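Local coordinates for leucine aminopeptidase 2, chloroplastic (PDB 5LHJ), which acts in the maturation of bottromycin and is a manganese-binding metalloaminopeptidase of the M17 family, probably removing N-terminal amino acids from peptides, at residues 217-221 with 222-226; 389-393 with 394-398; 451-454 with 455-458. One frame throughout, in Å; residues are numbered along the deposited sequence.

How the interactions relate
The three contacts follow one another in series along the catalytic domain. None nests in or crosses another. Interaction 1 (217-221 with 222-226) comes first and turns the chain between helix 216-220 and helix 225-231. Interaction 2 (389-393 with 394-398) leads from strand 386-390 into helix 394-407. Interaction 3 (451-454 with 455-458) is a tight turn in the loop between helix 440-449 and strand 458-462. Interactions 2 and 3 touch. A probable hydrogen bond joins Thr391 to Trp458, where the chain leaves strand 386-390 and enters the antiparallel strand 458-462. Interaction 1 stands apart, its nearest atoms about 9 Å from interaction 3 and about 20 Å from interaction 2.

Interaction 1 of 3, residues 217-221 with 222-226; sequences AGLTE and LGLTG
A type I beta turn from Thr220 to Gly223 follows on from helix 216-220 and passes the chain on toward helix 225-231. Its closing bond runs from Gly223 N to Thr220 O at 3.2 Å. A second bond, from Leu222 N to Leu219 O at 3.0 Å, lies one residue earlier. Water 1 also gives a proton to Leu219 O, so this carbonyl has two partners. The same water accepts from Leu224 N at 2.8 Å and thereby links Leu219 O to Leu224, the N-cap residue of helix 225-231. Gly223 has positive phi (74°), and here the chain leaves helical geometry. Leu224 then centres an inverse gamma turn.

The side chains add packing. Leu222 CG sits beside its own backbone N (chi1 -56°), which brings it close to the carbonyl of Gly218, 3.8 Å from Gly218 O. Leu219 CD1 and Leu224 CD1 make an apolar contact, methyl to methyl, at 4.2 Å. Leu222 also packs on Arg356 and Leu224 on Asp352, both of helix 345-358. Leu222 N and Gly223 N are thus met by turn bonds, and Leu224 N by the water, while the three leucines pack on Tyr240 of strand 239-245, and two of them also on helix 345-358.

Interaction 2 of 3, residues 389-393 with 394-398; sequences LFTPD and DRLAQ
Asp393 and Leu396 meet through a capping bond. Leu396 N donates to Asp393 OD1 at 2.9 Å, with an N-H...O angle of 160°. The donor comes from above the carboxylate plane, 52° out of it. Asp393 CG is anti to the backbone N (chi1 -172°), and this turns the carboxylate back over the first turn of the helix. Asp393 O accepts from Ala397 N at 2.9 Å. Asp393 is thus the N-cap of helix 394-407 and holds it by both side chain and main chain. With an alanine here the carboxylate is gone, and Leu396 N would probably lose its capping acceptor, weakening the start of the helix. A negative carboxylate at this end would also be expected to suit the helix dipole.

These bonds lie at the first bend of a beta-alpha-beta unit made of strand 386-390, helix 394-407 and strand 410-413. Thr391 shapes the bend. Its OG1 accepts from Asp393 N at 3.1 Å, an ST turn that helps to place the capping residue, and it donates to Trp458 O. Its other branch, CG2, packs against Ala397 CB at 3.6 Å. Leu389 CD2 reaches the same helical turn, 3.9 Å from Ala397 O. Water 2 accepts from Asp394 N at 2.9 Å and donates to Pro392 O over a longer 3.3 Å. Farther out, Arg413 of strand 410-413 forms a salt bridge with Asp394 OD1 and a hydrogen bond with Thr391 O.

Interaction 3 of 3, residues 451-454 with 455-458; sequences FVAA and GVPW
Ala453 and Val456 close a type II beta turn with one hydrogen bond. Val456 N donates to Ala453 O at 3.2 Å. Gly455 takes the third position with phi 87°. A CB at this residue would clash with Ala454 O, and glycine is common at this position of a type II turn. Ala453 O also faces water 3 at 2.8 Å. This water is 2.9 Å from Val456 O as well. It lies between the two carbonyls, one on each limb of the turn, within hydrogen-bonding distance of each.

Val452 carries most of the side-chain contact. Its CG2 lies over one face of the Trp458 indole, a CH-pi contact. The methyl is 3.7 Å from the centroid of the five-membered ring and 9° off the ring normal. It therefore sits almost squarely over the pyrrole part. The other branch, CG1, is anti to the backbone N (chi1 -177°), which directs it across to the second limb. There it touches Val456 CB at 4.2 Å and Trp458 CB at 3.9 Å. Ala453 CB meets Val456 CG2 at 4.2 Å, a smaller apolar contact nearer the turn.

Surrounding residues hold both limbs. Trp458 NE1 is hydrogen-bonded to Asp370 OD2 of strand 367-372, which would help to fix the rotation of the indole under Val452. Ala453 N is hydrogen-bonded to Ser358 OG, at the end of helix 345-358. The arrangement is a beta turn in the connection from helix 440-449 to strand 458-462 of the catalytic domain's mixed sheet. The Trp458 side chain lies about 12 Å from that of Lys261, a manganese ligand seen in a structure of this protein; no manganese is bound to this chain in the model.

Interaction 1 of 3, residues 217-221 with 222-226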
loop_
_atom_site.group_PDB
_atom_site.type_symbol
_atom_site.label_atom_id
_atom_site.label_comp_id
_atom_site.label_asym_id
_atom_site.label_seq_id
_atom_site.Cartn_x
_atom_site.Cartn_y
_atom_site.Cartn_z
ATOM N N ALA A 217 -39.120 -9.173 -17.311
ATOM C CA ALA A 217 -40.140 -8.116 -17.339
ATOM C C ALA A 217 -41.029 -8.090 -16.086
ATOM O O ALA A 217 -41.419 -7.013 -15.624
ATOM C CB ALA A 217 -41.004 -8.245 -18.589
ATOM N N GLY A 218 -41.344 -9.264 -15.536
ATOM C CA GLY A 218 -42.115 -9.342 -14.297
ATOM C C GLY A 218 -41.367 -8.720 -13.122
ATOM O O GLY A 218 -41.980 -8.103 -12.245
ATOM N N LEU A 219 -40.049 -8.883 -13.102
ATOM C CA LEU A 219 -39.203 -8.227 -12.090
ATOM C C LEU A 219 -39.178 -6.709 -12.300
ATOM O O LEU A 219 -39.402 -5.952 -11.364
ATOM C CB LEU A 219 -37.781 -8.811 -12.084
ATOM C CG LEU A 219 -36.757 -8.144 -11.146
ATOM C CD1 LEU A 219 -37.288 -8.098 -9.720
ATOM C CD2 LEU A 219 -35.409 -8.845 -11.199
ATOM N N THR A 220 -38.927 -6.265 -13.530
ATOM C CA THR A 220 -38.929 -4.822 -13.854
ATOM C C THR A 220 -40.191 -4.083 -13.354
ATOM O O THR A 220 -40.101 -2.966 -12.843
ATOM C CB THR A 220 -38.747 -4.614 -15.374
ATOM O OG1 THR A 220 -37.528 -5.242 -15.783
ATOM C CG2 THR A 220 -38.710 -3.120 -15.747
ATOM N N GLU A 221 -41.347 -4.736 -13.473
ATOM C CA GLU A 221 -42.632 -4.184 -13.008
ATOM C C GLU A 221 -42.694 -3.814 -11.520
ATOM O O GLU A 221 -43.473 -2.953 -11.145
ATOM C CB GLU A 221 -43.775 -5.171 -13.299
ATOM C CG GLU A 221 -44.184 -5.216 -14.757
ATOM C CD GLU A 221 -45.219 -6.288 -15.077
ATOM O OE1 GLU A 221 -45.695 -6.997 -14.157
ATOM O OE2 GLU A 221 -45.555 -6.428 -16.280
ATOM N N LEU A 222 -41.896 -4.481 -10.681
ATOM C CA LEU A 222 -41.917 -4.243 -9.239
ATOM C C LEU A 222 -41.178 -2.975 -8.842
ATOM O O LEU A 222 -41.387 -2.477 -7.746
ATOM C CB LEU A 222 -41.336 -5.431 -8.475
ATOM C CG LEU A 222 -41.966 -6.796 -8.720
ATOM C CD1 LEU A 222 -41.372 -7.790 -7.729
ATOM C CD2 LEU A 222 -43.481 -6.740 -8.604
ATOM N N GLY A 223 -40.336 -2.446 -9.724
ATOM C CA GLY A 223 -39.661 -1.171 -9.461
ATOM C C GLY A 223 -38.542 -1.257 -8.429
ATOM O O GLY A 223 -38.234 -0.254 -7.758
ATOM N N LEU A 224 -37.929 -2.436 -8.314
ATOM C CA LEU A 224 -36.795 -2.654 -7.399
ATOM C C LEU A 224 -35.521 -2.194 -8.117
ATOM O O LEU A 224 -34.709 -3.003 -8.578
ATOM C CB LEU A 224 -36.711 -4.128 -6.974
ATOM C CG LEU A 224 -37.985 -4.723 -6.345
ATOM C CD1 LEU A 224 -37.819 -6.192 -6.005
ATOM C CD2 LEU A 224 -38.421 -3.948 -5.116
ATOM N N THR A 225 -35.371 -0.873 -8.190
ATOM C CA THR A 225 -34.361 -0.223 -9.027
ATOM C C THR A 225 -32.945 -0.530 -8.582
ATOM O O THR A 225 -32.052 -0.685 -9.406
ATOM C CB THR A 225 -34.527 1.310 -9.021
ATOM O OG1 THR A 225 -35.916 1.640 -9.149
ATOM C CG2 THR A 225 -33.741 1.943 -10.156
ATOM N N GLY A 226 -32.747 -0.594 -7.269
ATOM C CA GLY A 226 -31.426 -0.889 -6.719
ATOM C C GLY A 226 -30.947 -2.271 -7.131
ATOM O O GLY A 226 -29.819 -2.440 -7.590
HETATM O O HOH W 1 -37.457 -4.275 -10.356
#

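Interaction 2 of 3, residues 389-393 with 394-398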
loop_
_atom_site.group_PDB
_atom_site.type_symbol
_atom_site.label_atom_id
_atom_site.label_comp_id
_atom_site.label_asym_id
_atom_site.label_seq_id
_atom_site.Cartn_x
_atom_site.Cartn_y
_atom_site.Cartn_z
ATOM N N LEU A 389 -26.831 -5.589 15.896
ATOM C CA LEU A 389 -28.296 -5.415 15.906
ATOM C C LEU A 389 -28.624 -3.925 15.972
ATOM O O LEU A 389 -28.114 -3.224 16.844
ATOM C CB LEU A 389 -28.908 -6.105 17.130
ATOM C CG LEU A 389 -30.354 -5.759 17.501
ATOM C CD1 LEU A 389 -31.335 -6.180 16.416
ATOM C CD2 LEU A 389 -30.720 -6.405 18.824
ATOM N N PHE A 390 -29.481 -3.457 15.069
ATOM C CA PHE A 390 -29.996 -2.087 15.098
ATOM C C PHE A 390 -31.514 -2.107 15.135
ATOM O O PHE A 390 -32.141 -2.830 14.363
ATOM C CB PHE A 390 -29.591 -1.328 13.850
ATOM C CG PHE A 390 -28.126 -1.022 13.759
ATOM C CD1 PHE A 390 -27.246 -1.928 13.187
ATOM C CD2 PHE A 390 -27.630 0.203 14.202
ATOM C CE1 PHE A 390 -25.894 -1.636 13.065
ATOM C CE2 PHE A 390 -26.279 0.493 14.097
ATOM C CZ PHE A 390 -25.404 -0.423 13.530
ATOM N N THR A 391 -32.097 -1.294 16.020
ATOM C CA THR A 391 -33.548 -1.044 16.002
ATOM C C THR A 391 -33.856 0.179 16.860
ATOM O O THR A 391 -33.218 0.360 17.892
ATOM C CB THR A 391 -34.382 -2.243 16.514
ATOM O OG1 THR A 391 -35.780 -1.905 16.537
ATOM C CG2 THR A 391 -33.971 -2.674 17.895
ATOM N N PRO A 392 -34.834 1.004 16.447
ATOM C CA PRO A 392 -35.275 2.087 17.347
ATOM C C PRO A 392 -36.200 1.623 18.479
ATOM O O PRO A 392 -36.474 2.411 19.386
ATOM C CB PRO A 392 -36.013 3.045 16.412
ATOM C CG PRO A 392 -36.454 2.221 15.273
ATOM C CD PRO A 392 -35.503 1.069 15.132
ATOM N N ASP A 393 -36.679 0.379 18.419
ATOM C CA ASP A 393 -37.670 -0.158 19.346
ATOM C C ASP A 393 -36.964 -0.978 20.432
ATOM O O ASP A 393 -36.476 -2.077 20.176
ATOM C CB ASP A 393 -38.645 -1.015 18.525
ATOM C CG ASP A 393 -39.855 -1.491 19.304
ATOM O OD1 ASP A 393 -39.735 -1.978 20.446
ATOM O OD2 ASP A 393 -40.957 -1.412 18.720
ATOM N N ASP A 394 -36.897 -0.427 21.643
ATOM C CA ASP A 394 -36.241 -1.109 22.763
ATOM C C ASP A 394 -36.853 -2.478 23.072
ATOM O O ASP A 394 -36.119 -3.429 23.360
ATOM C CB ASP A 394 -36.262 -0.227 24.024
ATOM C CG ASP A 394 -35.315 0.967 23.936
ATOM O OD1 ASP A 394 -34.411 1.003 23.071
ATOM O OD2 ASP A 394 -35.473 1.893 24.769
ATOM N N ARG A 395 -38.178 -2.597 22.983
ATOM C CA ARG A 395 -38.845 -3.883 23.245
ATOM C C ARG A 395 -38.453 -4.946 22.204
ATOM O O ARG A 395 -38.217 -6.105 22.557
ATOM C CB ARG A 395 -40.371 -3.743 23.294
ATOM C CG ARG A 395 -40.890 -3.006 24.521
ATOM C CD ARG A 395 -42.411 -3.073 24.609
ATOM N NE ARG A 395 -42.889 -4.432 24.897
ATOM C CZ ARG A 395 -42.907 -5.016 26.104
ATOM N NH1 ARG A 395 -42.470 -4.383 27.199
ATOM N NH2 ARG A 395 -43.371 -6.262 26.224
ATOM N N LEU A 396 -38.369 -4.543 20.940
ATOM C CA LEU A 396 -37.909 -5.444 19.887
ATOM C C LEU A 396 -36.441 -5.828 20.082
ATOM O O LEU A 396 -36.076 -6.991 19.895
ATOM C CB LEU A 396 -38.108 -4.813 18.517
ATOM C CG LEU A 396 -37.796 -5.672 17.300
ATOM C CD1 LEU A 396 -38.541 -7.002 17.310
ATOM C CD2 LEU A 396 -38.127 -4.866 16.054
ATOM N N ALA A 397 -35.608 -4.867 20.475
ATOM C CA ALA A 397 -34.208 -5.167 20.783
ATOM C C ALA A 397 -34.090 -6.245 21.844
ATOM O O ALA A 397 -33.317 -7.191 21.674
ATOM C CB ALA A 397 -33.440 -3.925 21.220
ATOM N N GLN A 398 -34.854 -6.119 22.932
ATOM C CA GLN A 398 -34.767 -7.120 23.993
ATOM C C GLN A 398 -35.234 -8.485 23.512
ATOM O O GLN A 398 -34.629 -9.493 23.871
ATOM C CB GLN A 398 -35.500 -6.711 25.275
ATOM C CG GLN A 398 -35.162 -7.602 26.488
ATOM C CD GLN A 398 -33.658 -7.937 26.639
ATOM O OE1 GLN A 398 -32.806 -7.045 26.785
ATOM N NE2 GLN A 398 -33.328 -9.231 26.585
HETATM O O HOH W 2 -38.098 2.135 22.200
#

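Interaction 3 of 3, residues 451-454 with 455-458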
loop_
_atom_site.group_PDB
_atom_site.type_symbol
_atom_site.label_atom_id
_atom_site.label_comp_id
_atom_site.label_asym_id
_atom_site.label_seq_id
_atom_site.Cartn_x
_atom_site.Cartn_y
_atom_site.Cartn_z
ATOM N N PHE A 451 -35.890 3.768 4.344
ATOM C CA PHE A 451 -36.794 3.076 3.422
ATOM C C PHE A 451 -37.913 2.302 4.111
ATOM O O PHE A 451 -38.756 1.736 3.435
ATOM C CB PHE A 451 -35.969 2.168 2.519
ATOM C CG PHE A 451 -35.008 2.930 1.672
ATOM C CD1 PHE A 451 -35.436 3.544 0.504
ATOM C CD2 PHE A 451 -33.683 3.090 2.063
ATOM C CE1 PHE A 451 -34.548 4.272 -0.285
ATOM C CE2 PHE A 451 -32.796 3.832 1.293
ATOM C CZ PHE A 451 -33.224 4.414 0.114
ATOM N N VAL A 452 -37.915 2.272 5.438
ATOM C CA VAL A 452 -38.948 1.562 6.189
ATOM C C VAL A 452 -40.069 2.552 6.436
ATOM O O VAL A 452 -39.850 3.612 7.025
ATOM C CB VAL A 452 -38.422 1.005 7.523
ATOM C CG1 VAL A 452 -39.509 0.218 8.244
ATOM C CG2 VAL A 452 -37.220 0.106 7.276
ATOM N N ALA A 453 -41.269 2.204 5.984
ATOM C CA ALA A 453 -42.416 3.105 6.071
ATOM C C ALA A 453 -42.684 3.562 7.496
ATOM O O ALA A 453 -42.522 2.801 8.444
ATOM C CB ALA A 453 -43.663 2.454 5.495
ATOM N N ALA A 454 -43.106 4.818 7.616
ATOM C CA ALA A 454 -43.380 5.459 8.905
ATOM C C ALA A 454 -44.279 4.596 9.772
ATOM O O ALA A 454 -45.277 4.059 9.294
ATOM C CB ALA A 454 -44.039 6.821 8.675
ATOM N N GLY A 455 -43.897 4.419 11.036
ATOM C CA GLY A 455 -44.723 3.674 11.980
ATOM C C GLY A 455 -44.554 2.163 12.038
ATOM O O GLY A 455 -45.171 1.525 12.894
ATOM N N VAL A 456 -43.733 1.576 11.156
ATOM C CA VAL A 456 -43.548 0.118 11.122
ATOM C C VAL A 456 -42.316 -0.257 11.959
ATOM O O VAL A 456 -41.212 0.212 11.648
ATOM C CB VAL A 456 -43.364 -0.394 9.672
ATOM C CG1 VAL A 456 -43.129 -1.893 9.650
ATOM C CG2 VAL A 456 -44.580 -0.029 8.814
ATOM N N PRO A 457 -42.491 -1.084 13.021
ATOM C CA PRO A 457 -41.335 -1.539 13.798
ATOM C C PRO A 457 -40.363 -2.330 12.938
ATOM O O PRO A 457 -40.787 -3.128 12.093
ATOM C CB PRO A 457 -41.945 -2.427 14.886
ATOM C CG PRO A 457 -43.346 -1.967 15.012
ATOM C CD PRO A 457 -43.763 -1.475 13.659
ATOM N N TRP A 458 -39.073 -2.099 13.151
ATOM C CA TRP A 458 -38.043 -2.654 12.285
ATOM C C TRP A 458 -36.773 -2.942 13.056
ATOM O O TRP A 458 -36.412 -2.197 13.972
ATOM C CB TRP A 458 -37.777 -1.673 11.134
ATOM C CG TRP A 458 -36.473 -1.817 10.393
ATOM C CD1 TRP A 458 -36.164 -2.729 9.411
ATOM C CD2 TRP A 458 -35.315 -0.997 10.558
ATOM N NE1 TRP A 458 -34.870 -2.528 8.972
ATOM C CE2 TRP A 458 -34.335 -1.462 9.657
ATOM C CE3 TRP A 458 -35.007 0.087 11.391
ATOM C CZ2 TRP A 458 -33.073 -0.872 9.564
ATOM C CZ3 TRP A 458 -33.734 0.671 11.297
ATOM C CH2 TRP A 458 -32.794 0.184 10.399
HETATM O O HOH W 3 -40.423 2.709 10.315
#